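Local coordinates for tail spike protein gp49 (Pseudomonas phage LKA1, PDB 4RU4) that cleaves the O-specific polysaccharide of Pseudomonas as a trimeric tailspike lyase, a step probably used by the phage in entering its host, at residues N242-V246 / G268-I274; F106-L112 / V218-L224; P73-I79 / T97-T103. One frame throughout, in Å; residues are numbered along the deposited sequence.

In the fold
The three contacts follow one another along the parallel beta-helix, on one side of the chain's centre. Contact 3 (73-79 with 97-103) is the farthest from that centre, about 35 Å, and pairs two early strands. Contact 2 (106-112 with 218-224) takes up where strand 98-107 ends: its centre is 14 Å from that of contact 3, and V111 packs on I79, I100 and P102. Contact 1 (242-246 with 268-274) has its centre 11 Å from that of contact 2 and 21 Å from that of contact 3, and A244 joins it to contact 2 through probable backbone bonds with M220 and G222. Contacts 1 and 3 do not touch, their nearest atoms being about 10 Å apart. All three lie away from the calcium site of G368 and D394.

Contact 1. Residues N242-V246 / G268-I274; sequences NNAGV and GDDYGII. With EDO (1,2-ethanediol), chain U.
Y271 O draws three groups: G245 N at 3.2 Å, the CA-H of A244, and ND2 of N263 from outside the two segments. It belongs to a corner of the pectin lyase-like parallel beta-helix, where adjacent turns bend together at G245-V246 and G272-I273. Parallel pairing runs through the bend, with Y271 N bonded to N243 O at 2.8 Å, V246 N to G272 O, and I274 N to V246 O. V246 and I273 share one face and both pack on I256 and I261. At the other end N243 and D269 run side by side, amide and carboxylate planes 47° apart. N243 has CG anti to the backbone N (chi1 -157°), and its OD1 accepts a weak bond from D269 N at 3.4 Å. Water reinforces this link twice: one molecule joins N243 ND2 to D269 OD2, another N243 OD1 to D269 N. D270 OD2 forms a salt bridge with R291 NE; D270 OD1 lies 3.1 Å from N242 O, two acceptors with no hydrogen bond between them, and N242 O is bonded by N263 ND2. A244 CB touches I274 CG2 at 3.9 Å, while I274 CD1 sits 3.5 Å above the plane of the Y271 ring, over its centre.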
ATOM      1  N   ASN B 242      -2.208 -31.983  -7.482  1.00 10.74           N
ATOM      2  CA  ASN B 242      -0.911 -32.546  -7.156  1.00 12.27           C
ATOM      3  C   ASN B 242      -0.048 -31.559  -6.352  1.00 11.59           C
ATOM      4  O   ASN B 242      -0.550 -30.904  -5.421  1.00  9.68           O
ATOM      5  CB  ASN B 242      -0.200 -33.043  -8.425  1.00 11.24           C
ATOM      6  CG  ASN B 242       0.774 -34.206  -8.142  1.00 12.44           C
ATOM      7  OD1 ASN B 242       1.862 -34.010  -7.589  1.00 13.17           O
ATOM      8  ND2 ASN B 242       0.389 -35.413  -8.545  1.00 16.35           N
ATOM      9  N   ASN B 243       1.239 -31.444  -6.680  1.00  9.89           N
ATOM     10  CA  ASN B 243       2.156 -30.724  -5.786  1.00  9.20           C
ATOM     11  C   ASN B 243       2.246 -29.209  -5.939  1.00  8.51           C
ATOM     12  O   ASN B 243       2.237 -28.506  -4.936  1.00  9.76           O
ATOM     13  CB  ASN B 243       3.562 -31.333  -5.809  1.00 11.03           C
ATOM     14  CG  ASN B 243       4.355 -31.009  -4.534  1.00 14.50           C
ATOM     15  OD1 ASN B 243       3.985 -31.423  -3.437  1.00 17.90           O
ATOM     16  ND2 ASN B 243       5.425 -30.255  -4.681  1.00 14.74           N
ATOM     17  N   ALA B 244       2.339 -28.695  -7.170  1.00  6.62           N
ATOM     18  CA  ALA B 244       2.494 -27.241  -7.375  1.00  7.63           C
ATOM     19  C   ALA B 244       1.884 -26.793  -8.679  1.00  8.89           C
ATOM     20  O   ALA B 244       2.248 -27.303  -9.732  1.00  6.44           O
ATOM     21  CB  ALA B 244       3.960 -26.839  -7.347  1.00 10.65           C
ATOM     22  N   GLY B 245       0.958 -25.843  -8.610  1.00  7.08           N
ATOM     23  CA  GLY B 245       0.400 -25.283  -9.826  1.00  8.30           C
ATOM     24  C   GLY B 245       1.498 -24.672 -10.680  1.00  8.26           C
ATOM     25  O   GLY B 245       1.652 -25.023 -11.836  1.00  7.76           O
ATOM     26  N   VAL B 246       2.267 -23.751 -10.095  1.00  9.69           N
ATOM     27  CA  VAL B 246       3.385 -23.099 -10.781  1.00  5.98           C
ATOM     28  C   VAL B 246       4.578 -23.153  -9.831  1.00  6.04           C
ATOM     29  O   VAL B 246       4.457 -22.785  -8.668  1.00  8.44           O
ATOM     30  CB  VAL B 246       3.068 -21.618 -11.105  1.00  5.81           C
ATOM     31  CG1 VAL B 246       4.242 -20.937 -11.790  1.00  9.15           C
ATOM     32  CG2 VAL B 246       1.838 -21.532 -12.010  1.00  5.77           C
ATOM     33  N   GLY B 268       0.117 -33.934  -0.558  1.00 16.31           N
ATOM     34  CA  GLY B 268       1.502 -33.590  -0.285  1.00 15.77           C
ATOM     35  C   GLY B 268       1.613 -32.137   0.146  1.00 16.46           C
ATOM     36  O   GLY B 268       0.732 -31.617   0.816  1.00 15.99           O
ATOM     37  N   ASP B 269       2.678 -31.466  -0.276  1.00 13.28           N
ATOM     38  CA  ASP B 269       2.880 -30.081   0.097  1.00 16.28           C
ATOM     39  C   ASP B 269       1.827 -29.143  -0.499  1.00  9.37           C
ATOM     40  O   ASP B 269       1.547 -28.119   0.078  1.00 13.98           O
ATOM     41  CB  ASP B 269       4.272 -29.626  -0.312  1.00 21.50           C
ATOM     42  CG  ASP B 269       5.365 -30.275   0.523  1.00 26.80           C
ATOM     43  OD1 ASP B 269       5.067 -30.788   1.631  1.00 26.68           O
ATOM     44  OD2 ASP B 269       6.524 -30.246   0.071  1.00 29.92           O
ATOM     45  N   ASP B 270       1.295 -29.492  -1.663  1.00  8.37           N
ATOM     46  CA  ASP B 270       0.087 -28.882  -2.209  1.00 12.35           C
ATOM     47  C   ASP B 270       0.106 -27.339  -2.238  1.00 13.56           C
ATOM     48  O   ASP B 270      -0.687 -26.675  -1.535  1.00 10.37           O
ATOM     49  CB  ASP B 270      -1.147 -29.441  -1.480  1.00 13.83           C
ATOM     50  CG  ASP B 270      -1.276 -30.975  -1.639  1.00 17.17           C
ATOM     51  OD1 ASP B 270      -0.445 -31.581  -2.366  1.00 16.44           O
ATOM     52  OD2 ASP B 270      -2.208 -31.582  -1.057  1.00 16.84           O
ATOM     53  N   TYR B 271       1.026 -26.807  -3.049  1.00  8.97           N
ATOM     54  CA  TYR B 271       1.196 -25.374  -3.285  1.00  6.88           C
ATOM     55  C   TYR B 271       0.437 -24.874  -4.508  1.00  6.08           C
ATOM     56  O   TYR B 271       0.239 -25.608  -5.472  1.00  6.88           O
ATOM     57  CB  TYR B 271       2.660 -25.051  -3.560  1.00  7.58           C
ATOM     58  CG  TYR B 271       3.650 -25.540  -2.542  1.00 10.39           C
ATOM     59  CD1 TYR B 271       3.656 -25.018  -1.266  1.00 13.85           C
ATOM     60  CD2 TYR B 271       4.607 -26.499  -2.869  1.00 14.46           C
ATOM     61  CE1 TYR B 271       4.581 -25.436  -0.308  1.00 15.18           C
ATOM     62  CE2 TYR B 271       5.541 -26.927  -1.917  1.00 18.28           C
ATOM     63  CZ  TYR B 271       5.513 -26.382  -0.633  1.00 19.99           C
ATOM     64  OH  TYR B 271       6.408 -26.773   0.338  1.00 21.54           O
ATOM     65  N   GLY B 272       0.068 -23.599  -4.488  1.00  6.68           N
ATOM     66  CA  GLY B 272      -0.533 -22.971  -5.670  1.00  5.84           C
ATOM     67  C   GLY B 272       0.611 -22.475  -6.551  1.00  7.39           C
ATOM     68  O   GLY B 272       0.902 -23.061  -7.582  1.00  5.89           O
ATOM     69  N   ILE B 273       1.251 -21.383  -6.125  1.00  5.72           N
ATOM     70  CA  ILE B 273       2.482 -20.872  -6.745  1.00  5.71           C
ATOM     71  C   ILE B 273       3.590 -20.955  -5.701  1.00  6.52           C
ATOM     72  O   ILE B 273       3.415 -20.492  -4.565  1.00  6.88           O
ATOM     73  CB  ILE B 273       2.332 -19.380  -7.129  1.00  6.35           C
ATOM     74  CG1 ILE B 273       1.126 -19.175  -8.030  1.00  6.33           C
ATOM     75  CG2 ILE B 273       3.586 -18.855  -7.851  1.00  7.58           C
ATOM     76  CD1 ILE B 273       0.595 -17.674  -8.075  1.00  5.34           C
ATOM     77  N   ILE B 274       4.721 -21.551  -6.062  1.00  5.98           N
ATOM     78  CA  ILE B 274       5.845 -21.600  -5.145  1.00  5.93           C
ATOM     79  C   ILE B 274       7.111 -21.042  -5.788  1.00  9.90           C
ATOM     80  O   ILE B 274       7.451 -21.349  -6.954  1.00  5.97           O
ATOM     81  CB  ILE B 274       6.096 -23.015  -4.539  1.00  8.77           C
ATOM     82  CG1 ILE B 274       7.396 -22.992  -3.712  1.00 11.38           C
ATOM     83  CG2 ILE B 274       6.143 -24.091  -5.641  1.00  9.06           C
ATOM     84  CD1 ILE B 274       7.472 -23.989  -2.637  1.00 13.94           C
TER
HETATM   85  C1  EDO U 803      11.178 -25.649   1.298  1.00 28.08           C
HETATM   86  O1  EDO U 803      11.752 -26.605   2.192  1.00 30.94           O
HETATM   87  C2  EDO U 803      10.212 -26.374   0.370  1.00 31.96           C
HETATM   88  O2  EDO U 803       9.497 -25.439  -0.427  1.00 28.45           O
HETATM   89  O   HOH W   1       7.058 -30.102  -2.336  1.00 27.27           O
HETATM   90  O   HOH W   2       4.952 -33.233  -1.059  1.00 37.90           O

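Contact 2. Residues F106-L112 / V218-L224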
ATOM      1  N   PHE B 106      -0.852 -39.830 -19.019  1.00 12.92           N
ATOM      2  CA  PHE B 106       0.277 -38.916 -18.845  1.00  9.85           C
ATOM      3  C   PHE B 106       1.373 -39.482 -17.974  1.00 11.46           C
ATOM      4  O   PHE B 106       1.105 -40.070 -16.910  1.00 12.53           O
ATOM      5  CB  PHE B 106      -0.195 -37.591 -18.235  1.00 14.09           C
ATOM      6  CG  PHE B 106       0.872 -36.525 -18.191  1.00 11.18           C
ATOM      7  CD1 PHE B 106       1.089 -35.704 -19.286  1.00 10.44           C
ATOM      8  CD2 PHE B 106       1.654 -36.343 -17.043  1.00 11.47           C
ATOM      9  CE1 PHE B 106       2.064 -34.701 -19.230  1.00  8.57           C
ATOM     10  CE2 PHE B 106       2.632 -35.357 -16.980  1.00  9.75           C
ATOM     11  CZ  PHE B 106       2.838 -34.531 -18.080  1.00  9.78           C
ATOM     12  N   THR B 107       2.610 -39.303 -18.434  1.00 10.64           N
ATOM     13  CA  THR B 107       3.783 -39.540 -17.601  1.00 13.85           C
ATOM     14  C   THR B 107       4.707 -38.349 -17.720  1.00 15.98           C
ATOM     15  O   THR B 107       4.915 -37.815 -18.820  1.00 16.44           O
ATOM     16  CB  THR B 107       4.565 -40.845 -17.961  1.00 18.99           C
ATOM     17  OG1 THR B 107       5.009 -40.786 -19.319  1.00 27.34           O
ATOM     18  CG2 THR B 107       3.688 -42.070 -17.777  1.00 20.96           C
ATOM     19  N   GLY B 108       5.251 -37.922 -16.585  1.00 14.92           N
ATOM     20  CA  GLY B 108       6.108 -36.752 -16.565  1.00 14.61           C
ATOM     21  C   GLY B 108       5.988 -35.968 -15.273  1.00 14.35           C
ATOM     22  O   GLY B 108       5.022 -36.098 -14.533  1.00 13.87           O
ATOM     23  N   THR B 109       6.988 -35.140 -15.013  1.00 10.91           N
ATOM     24  CA  THR B 109       7.045 -34.352 -13.791  1.00 13.68           C
ATOM     25  C   THR B 109       6.202 -33.083 -13.891  1.00 11.80           C
ATOM     26  O   THR B 109       5.542 -32.696 -12.919  1.00 12.79           O
ATOM     27  CB  THR B 109       8.507 -33.999 -13.492  1.00 16.32           C
ATOM     28  OG1 THR B 109       9.249 -35.210 -13.329  1.00 23.97           O
ATOM     29  CG2 THR B 109       8.620 -33.195 -12.204  1.00 19.04           C
ATOM     30  N   SER B 110       6.226 -32.438 -15.064  1.00  9.40           N
ATOM     31  CA  SER B 110       5.556 -31.156 -15.270  1.00  7.99           C
ATOM     32  C   SER B 110       4.780 -31.136 -16.591  1.00  9.05           C
ATOM     33  O   SER B 110       5.163 -31.796 -17.565  1.00  7.24           O
ATOM     34  CB  SER B 110       6.587 -30.005 -15.297  1.00  7.01           C
ATOM     35  OG  SER B 110       7.436 -30.075 -14.166  1.00  8.90           O
ATOM     36  N   VAL B 111       3.698 -30.372 -16.629  1.00  6.35           N
ATOM     37  CA  VAL B 111       2.957 -30.233 -17.890  1.00  9.28           C
ATOM     38  C   VAL B 111       3.771 -29.434 -18.911  1.00  9.31           C
ATOM     39  O   VAL B 111       3.891 -29.823 -20.072  1.00 10.45           O
ATOM     40  CB  VAL B 111       1.580 -29.569 -17.699  1.00  7.77           C
ATOM     41  CG1 VAL B 111       0.839 -29.522 -19.045  1.00  8.44           C
ATOM     42  CG2 VAL B 111       0.743 -30.351 -16.662  1.00  7.21           C
ATOM     43  N   LEU B 112       4.340 -28.317 -18.456  1.00  7.23           N
ATOM     44  CA  LEU B 112       5.094 -27.423 -19.295  1.00  8.46           C
ATOM     45  C   LEU B 112       6.329 -27.068 -18.476  1.00 11.26           C
ATOM     46  O   LEU B 112       6.219 -26.791 -17.266  1.00 10.92           O
ATOM     47  CB  LEU B 112       4.235 -26.177 -19.547  1.00 11.76           C
ATOM     48  CG  LEU B 112       4.431 -25.250 -20.728  1.00 18.55           C
ATOM     49  CD1 LEU B 112       4.520 -26.111 -21.980  1.00 22.81           C
ATOM     50  CD2 LEU B 112       3.256 -24.276 -20.845  1.00 12.86           C
ATOM     51  N   VAL B 218      -1.878 -36.370 -12.293  1.00  9.52           N
ATOM     52  CA  VAL B 218      -0.549 -36.992 -12.474  1.00 10.66           C
ATOM     53  C   VAL B 218       0.700 -36.088 -12.338  1.00  9.84           C
ATOM     54  O   VAL B 218       1.651 -36.446 -11.627  1.00  9.89           O
ATOM     55  CB  VAL B 218      -0.455 -37.793 -13.813  1.00  9.86           C
ATOM     56  CG1 VAL B 218       0.938 -38.420 -13.944  1.00 10.71           C
ATOM     57  CG2 VAL B 218      -1.554 -38.874 -13.856  1.00 12.01           C
ATOM     58  N   PRO B 219       0.732 -34.948 -13.051  1.00 10.76           N
ATOM     59  CA  PRO B 219       1.934 -34.092 -13.043  1.00  9.38           C
ATOM     60  C   PRO B 219       2.228 -33.571 -11.652  1.00 12.62           C
ATOM     61  O   PRO B 219       1.276 -33.255 -10.967  1.00 11.67           O
ATOM     62  CB  PRO B 219       1.531 -32.916 -13.944  1.00  9.91           C
ATOM     63  CG  PRO B 219       0.415 -33.477 -14.826  1.00 13.20           C
ATOM     64  CD  PRO B 219      -0.340 -34.366 -13.883  1.00  8.92           C
ATOM     65  N   MET B 220       3.495 -33.488 -11.239  1.00 10.47           N
ATOM     66  CA  MET B 220       3.810 -32.806  -9.984  1.00 10.59           C
ATOM     67  C   MET B 220       3.572 -31.327 -10.100  1.00  9.48           C
ATOM     68  O   MET B 220       3.097 -30.704  -9.151  1.00  9.79           O
ATOM     69  CB  MET B 220       5.267 -33.001  -9.574  1.00 12.61           C
ATOM     70  CG  MET B 220       5.641 -34.440  -9.361  1.00 20.00           C
ATOM     71  SD  MET B 220       6.904 -34.576  -8.091  1.00 49.32           S
ATOM     72  CE  MET B 220       8.207 -33.551  -8.755  1.00 48.47           C
ATOM     73  N   ASN B 221       3.944 -30.754 -11.250  1.00  6.97           N
ATOM     74  CA  ASN B 221       3.821 -29.325 -11.452  1.00  7.47           C
ATOM     75  C   ASN B 221       2.978 -29.029 -12.658  1.00 10.91           C
ATOM     76  O   ASN B 221       3.029 -29.760 -13.651  1.00  7.36           O
ATOM     77  CB  ASN B 221       5.194 -28.718 -11.722  1.00  8.71           C
ATOM     78  CG  ASN B 221       6.197 -29.086 -10.671  1.00 11.33           C
ATOM     79  OD1 ASN B 221       5.983 -28.833  -9.483  1.00 11.63           O
ATOM     80  ND2 ASN B 221       7.300 -29.706 -11.093  1.00 11.60           N
ATOM     81  N   GLY B 222       2.228 -27.935 -12.598  1.00  9.18           N
ATOM     82  CA  GLY B 222       1.543 -27.450 -13.786  1.00  8.66           C
ATOM     83  C   GLY B 222       2.576 -26.831 -14.696  1.00 12.12           C
ATOM     84  O   GLY B 222       2.750 -27.258 -15.838  1.00 11.21           O
ATOM     85  N   LEU B 223       3.275 -25.820 -14.195  0.62 10.02           N
ATOM     86  CA  LEU B 223       4.365 -25.198 -14.938  0.62  7.92           C
ATOM     87  C   LEU B 223       5.606 -25.147 -14.052  0.62  8.34           C
ATOM     88  O   LEU B 223       5.516 -24.710 -12.894  0.62  6.26           O
ATOM     89  CB  LEU B 223       3.967 -23.786 -15.358  0.62  6.76           C
ATOM     90  CG  LEU B 223       5.057 -22.824 -15.813  0.62  8.31           C
ATOM     91  CD1 LEU B 223       5.773 -23.321 -17.068  0.62 12.68           C
ATOM     92  CD2 LEU B 223       4.416 -21.476 -16.064  0.62 10.42           C
ATOM     93  N   LEU B 224       6.750 -25.588 -14.588  1.00  6.43           N
ATOM     94  CA  LEU B 224       8.033 -25.510 -13.885  1.00  8.14           C
ATOM     95  C   LEU B 224       8.984 -24.652 -14.713  1.00  8.16           C
ATOM     96  O   LEU B 224       9.186 -24.935 -15.878  1.00  9.32           O
ATOM     97  CB  LEU B 224       8.670 -26.899 -13.758  1.00  8.53           C
ATOM     98  CG  LEU B 224      10.098 -26.860 -13.206  1.00 11.85           C
ATOM     99  CD1 LEU B 224      10.131 -26.362 -11.769  1.00 10.49           C
ATOM    100  CD2 LEU B 224      10.754 -28.251 -13.323  1.00 15.69           C
TER
HETATM  101  O   HOH W   3       4.361 -36.654 -11.971  1.00 15.85           O
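Backbone bonds between T109-L112 and M220-L224 join two successive turns of a parallel beta-helix, each bending at a corner. N221 N binds T109 O at 3.0 Å, and M220 N adds a weak bond to the same oxygen. V111 N then reaches N221 O, L112 N reaches G222 O, and L224 N closes on L112 O at 3.0 Å. Among side chains the one polar link is N221 ND2 to S110 OG, 3.1 Å long and nearly straight at 171°, with the hydroxyl oxygen only 2° out of the amide plane. Both residues set their gamma atoms beside the backbone N and anti to the carbonyl carbon, which brings the amide and hydroxyl together on one face of the sheet. Apolar contacts gather around P219: its CG touches both F106 CE2 and V111 CG2, 3.6 Å from each. V218 CG1 comes instead to the edge of the F106 ring, near its plane, 3.8 Å from CD2. V111 and P219 both also rest on P102 of strand 98-107. On the exposed side T109 and M220 lie side by side, their CG2 and CE tightly packed at 3.5 Å. One water joins the two backbones, donating to G108 O and V218 O, each 2.7 Å away.

Contact 3. Residues P73-I79 / T97-T103; sequences PSGDYQI and TSIIRPT
D76 and R101 meet in a side-on salt bridge with two nitrogens on two oxygens. R101 NE binds D76 OD1 at 2.9 Å on its syn lone pair, and R101 NH2 reaches D76 OD2 at 2.8 Å, also on the syn side but 23° out of the carboxylate plane. The two flat groups are turned 34° against each other. R101 leaves the strand extended and bends at chi3 (-59°), which turns the guanidinium across D76, with the carboxylate at its edge. Q78 folds alongside, its amide nearly coplanar with the guanidinium; its NE2 bonds D76 O at 3.0 Å from above the carbonyl plane and, weakly, D76 OD1, so the carboxylate is held by both neighbours. At the start of the pairing S74 OG and T97 OG1 share a hydrogen bond of 2.6 Å, and T97 OG1 is also bound by Q90 NE2 of the second subunit. On the other face, Y77 OH bonds P73 O at 2.9 Å, fixing the ring with I99 O at its edge, while I79 CD1 packs on I100 CG2 at 3.6 Å. Between the two faces the backbones of G75-I79 and T97-T103 pair in parallel, with Y77 N to I99 O almost straight. Further out, helix 55-65 covers the Y77 and I79 face through L60, with W57 also on I79, and strand 212-214 pairs with the far edge of strand 98-107. Parallel strands stacked turn upon turn, with a helix packed against the early turns, are the architecture of a right-handed beta-helix tailspike.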
ATOM      1  N   PRO B  73      -3.651 -21.707 -30.886  1.00 16.18           N
ATOM      2  CA  PRO B  73      -5.046 -21.333 -31.155  1.00 16.91           C
ATOM      3  C   PRO B  73      -5.954 -22.037 -30.178  1.00 13.78           C
ATOM      4  O   PRO B  73      -5.538 -23.092 -29.704  1.00 15.80           O
ATOM      5  CB  PRO B  73      -5.297 -21.929 -32.550  1.00 15.11           C
ATOM      6  CG  PRO B  73      -3.945 -22.042 -33.152  1.00 19.29           C
ATOM      7  CD  PRO B  73      -3.048 -22.437 -32.006  1.00 16.36           C
ATOM      8  N   SER B  74      -7.146 -21.500 -29.916  1.00 14.71           N
ATOM      9  CA  SER B  74      -8.202 -22.208 -29.195  1.00 14.99           C
ATOM     10  C   SER B  74      -8.286 -23.643 -29.642  1.00 15.39           C
ATOM     11  O   SER B  74      -8.303 -23.929 -30.834  1.00 16.26           O
ATOM     12  CB  SER B  74      -9.587 -21.576 -29.439  1.00 16.37           C
ATOM     13  OG  SER B  74      -9.738 -20.418 -28.655  1.00 24.81           O
ATOM     14  N   GLY B  75      -8.361 -24.539 -28.670  1.00 13.41           N
ATOM     15  CA  GLY B  75      -8.443 -25.959 -28.929  1.00 12.33           C
ATOM     16  C   GLY B  75      -8.093 -26.669 -27.636  1.00 13.13           C
ATOM     17  O   GLY B  75      -7.721 -26.023 -26.647  1.00 12.96           O
ATOM     18  N   ASP B  76      -8.214 -27.992 -27.633  1.00 10.97           N
ATOM     19  CA  ASP B  76      -8.094 -28.758 -26.409  1.00 14.18           C
ATOM     20  C   ASP B  76      -7.115 -29.871 -26.729  1.00 12.46           C
ATOM     21  O   ASP B  76      -7.479 -30.883 -27.299  1.00 14.18           O
ATOM     22  CB  ASP B  76      -9.479 -29.289 -26.008  1.00 18.30           C
ATOM     23  CG  ASP B  76      -9.520 -29.844 -24.594  1.00 18.90           C
ATOM     24  OD1 ASP B  76      -8.519 -30.408 -24.103  1.00 17.53           O
ATOM     25  OD2 ASP B  76     -10.578 -29.729 -23.955  1.00 21.35           O
ATOM     26  N   TYR B  77      -5.846 -29.646 -26.399  1.00 12.63           N
ATOM     27  CA  TYR B  77      -4.761 -30.500 -26.877  1.00 11.17           C
ATOM     28  C   TYR B  77      -4.421 -31.600 -25.872  1.00 11.81           C
ATOM     29  O   TYR B  77      -4.109 -31.317 -24.708  1.00 12.15           O
ATOM     30  CB  TYR B  77      -3.549 -29.617 -27.151  1.00 11.62           C
ATOM     31  CG  TYR B  77      -3.825 -28.518 -28.158  1.00 10.13           C
ATOM     32  CD1 TYR B  77      -4.332 -27.283 -27.759  1.00  8.49           C
ATOM     33  CD2 TYR B  77      -3.559 -28.712 -29.509  1.00 12.97           C
ATOM     34  CE1 TYR B  77      -4.581 -26.287 -28.680  1.00 13.43           C
ATOM     35  CE2 TYR B  77      -3.792 -27.721 -30.435  1.00 14.60           C
ATOM     36  CZ  TYR B  77      -4.310 -26.508 -30.017  1.00 15.50           C
ATOM     37  OH  TYR B  77      -4.557 -25.512 -30.939  1.00 19.11           O
ATOM     38  N   GLN B  78      -4.489 -32.850 -26.316  1.00  8.55           N
ATOM     39  CA  GLN B  78      -4.289 -33.982 -25.425  1.00 10.32           C
ATOM     40  C   GLN B  78      -2.831 -34.387 -25.445  1.00 12.43           C
ATOM     41  O   GLN B  78      -2.286 -34.705 -26.512  1.00 11.85           O
ATOM     42  CB  GLN B  78      -5.157 -35.174 -25.863  1.00 10.63           C
ATOM     43  CG  GLN B  78      -6.609 -34.769 -26.195  1.00 12.13           C
ATOM     44  CD  GLN B  78      -7.322 -34.205 -24.978  1.00 13.40           C
ATOM     45  OE1 GLN B  78      -7.529 -34.916 -23.984  1.00 16.05           O
ATOM     46  NE2 GLN B  78      -7.644 -32.898 -25.019  1.00 11.78           N
ATOM     47  N   ILE B  79      -2.196 -34.386 -24.273  1.00  8.26           N
ATOM     48  CA  ILE B  79      -0.783 -34.739 -24.206  1.00 10.68           C
ATOM     49  C   ILE B  79      -0.532 -35.842 -23.184  1.00 10.57           C
ATOM     50  O   ILE B  79      -1.165 -35.888 -22.133  1.00 10.59           O
ATOM     51  CB  ILE B  79       0.107 -33.507 -23.920  1.00 12.02           C
ATOM     52  CG1 ILE B  79      -0.184 -32.941 -22.520  1.00 12.41           C
ATOM     53  CG2 ILE B  79      -0.094 -32.457 -25.022  1.00  8.31           C
ATOM     54  CD1 ILE B  79       0.852 -31.939 -21.986  1.00 10.99           C
ATOM     55  N   THR B  97      -9.372 -20.589 -23.576  1.00 12.28           N
ATOM     56  CA  THR B  97      -9.845 -21.618 -24.522  1.00 10.33           C
ATOM     57  C   THR B  97      -8.690 -22.338 -25.212  1.00  8.26           C
ATOM     58  O   THR B  97      -8.913 -23.291 -25.957  1.00 11.89           O
ATOM     59  CB  THR B  97     -10.777 -21.036 -25.606  1.00 11.90           C
ATOM     60  OG1 THR B  97     -10.162 -19.879 -26.166  1.00 14.53           O
ATOM     61  CG2 THR B  97     -12.131 -20.647 -25.007  1.00 10.90           C
ATOM     62  N   SER B  98      -7.464 -21.875 -24.977  1.00  8.83           N
ATOM     63  CA  SER B  98      -6.277 -22.563 -25.474  1.00  8.80           C
ATOM     64  C   SER B  98      -5.825 -23.515 -24.372  1.00  8.92           C
ATOM     65  O   SER B  98      -5.061 -23.129 -23.458  1.00  8.88           O
ATOM     66  CB  SER B  98      -5.167 -21.567 -25.828  1.00 10.32           C
ATOM     67  OG  SER B  98      -5.505 -20.762 -26.954  1.00 14.30           O
ATOM     68  N   ILE B  99      -6.327 -24.742 -24.436  1.00  7.86           N
ATOM     69  CA  ILE B  99      -6.194 -25.697 -23.338  1.00  9.94           C
ATOM     70  C   ILE B  99      -5.186 -26.788 -23.614  1.00 10.70           C
ATOM     71  O   ILE B  99      -5.242 -27.456 -24.661  1.00 10.23           O
ATOM     72  CB  ILE B  99      -7.557 -26.345 -23.048  1.00 12.52           C
ATOM     73  CG1 ILE B  99      -8.514 -25.298 -22.482  1.00 13.46           C
ATOM     74  CG2 ILE B  99      -7.434 -27.550 -22.104  1.00 10.44           C
ATOM     75  CD1 ILE B  99      -9.983 -25.672 -22.654  1.00 13.41           C
ATOM     76  N   ILE B 100      -4.256 -26.970 -22.675  1.00  8.48           N
ATOM     77  CA  ILE B 100      -3.326 -28.099 -22.714  1.00  9.61           C
ATOM     78  C   ILE B 100      -3.729 -29.076 -21.599  1.00  9.82           C
ATOM     79  O   ILE B 100      -3.799 -28.698 -20.427  1.00 10.31           O
ATOM     80  CB  ILE B 100      -1.863 -27.648 -22.501  1.00 10.21           C
ATOM     81  CG1 ILE B 100      -1.416 -26.686 -23.598  1.00 12.12           C
ATOM     82  CG2 ILE B 100      -0.935 -28.847 -22.425  1.00 12.28           C
ATOM     83  CD1 ILE B 100      -0.090 -25.950 -23.262  1.00 13.27           C
ATOM     84  N   ARG B 101      -4.000 -30.320 -21.966  1.00  7.60           N
ATOM     85  CA  ARG B 101      -4.685 -31.250 -21.063  1.00 10.63           C
ATOM     86  C   ARG B 101      -3.999 -32.605 -21.040  1.00  8.51           C
ATOM     87  O   ARG B 101      -4.161 -33.398 -21.968  1.00 11.24           O
ATOM     88  CB  ARG B 101      -6.157 -31.443 -21.504  1.00 11.05           C
ATOM     89  CG  ARG B 101      -7.015 -32.219 -20.487  1.00 17.39           C
ATOM     90  CD  ARG B 101      -8.380 -32.635 -21.073  1.00 13.73           C
ATOM     91  NE  ARG B 101      -9.123 -31.452 -21.507  1.00 11.12           N
ATOM     92  CZ  ARG B 101      -9.880 -30.710 -20.702  1.00 16.02           C
ATOM     93  NH1 ARG B 101     -10.008 -31.020 -19.416  1.00 18.48           N
ATOM     94  NH2 ARG B 101     -10.507 -29.649 -21.171  1.00 16.85           N
ATOM     95  N   PRO B 102      -3.231 -32.888 -19.979  1.00  8.95           N
ATOM     96  CA  PRO B 102      -2.704 -34.239 -19.771  1.00  8.07           C
ATOM     97  C   PRO B 102      -3.803 -35.312 -19.830  1.00 11.24           C
ATOM     98  O   PRO B 102      -4.879 -35.119 -19.265  1.00  9.00           O
ATOM     99  CB  PRO B 102      -2.136 -34.148 -18.345  1.00  8.31           C
ATOM    100  CG  PRO B 102      -1.591 -32.727 -18.304  1.00  8.82           C
ATOM    101  CD  PRO B 102      -2.665 -31.921 -19.021  1.00  8.13           C
ATOM    102  N   THR B 103      -3.540 -36.435 -20.491  1.00  9.45           N
ATOM    103  CA  THR B 103      -4.539 -37.486 -20.581  1.00 11.81           C
ATOM    104  C   THR B 103      -4.337 -38.455 -19.418  1.00 13.19           C
ATOM    105  O   THR B 103      -3.397 -38.308 -18.621  1.00 11.12           O
ATOM    106  CB  THR B 103      -4.393 -38.296 -21.889  1.00 12.20           C
ATOM    107  OG1 THR B 103      -3.138 -38.964 -21.869  1.00 15.74           O
ATOM    108  CG2 THR B 103      -4.424 -37.376 -23.086  1.00 12.48           C
TER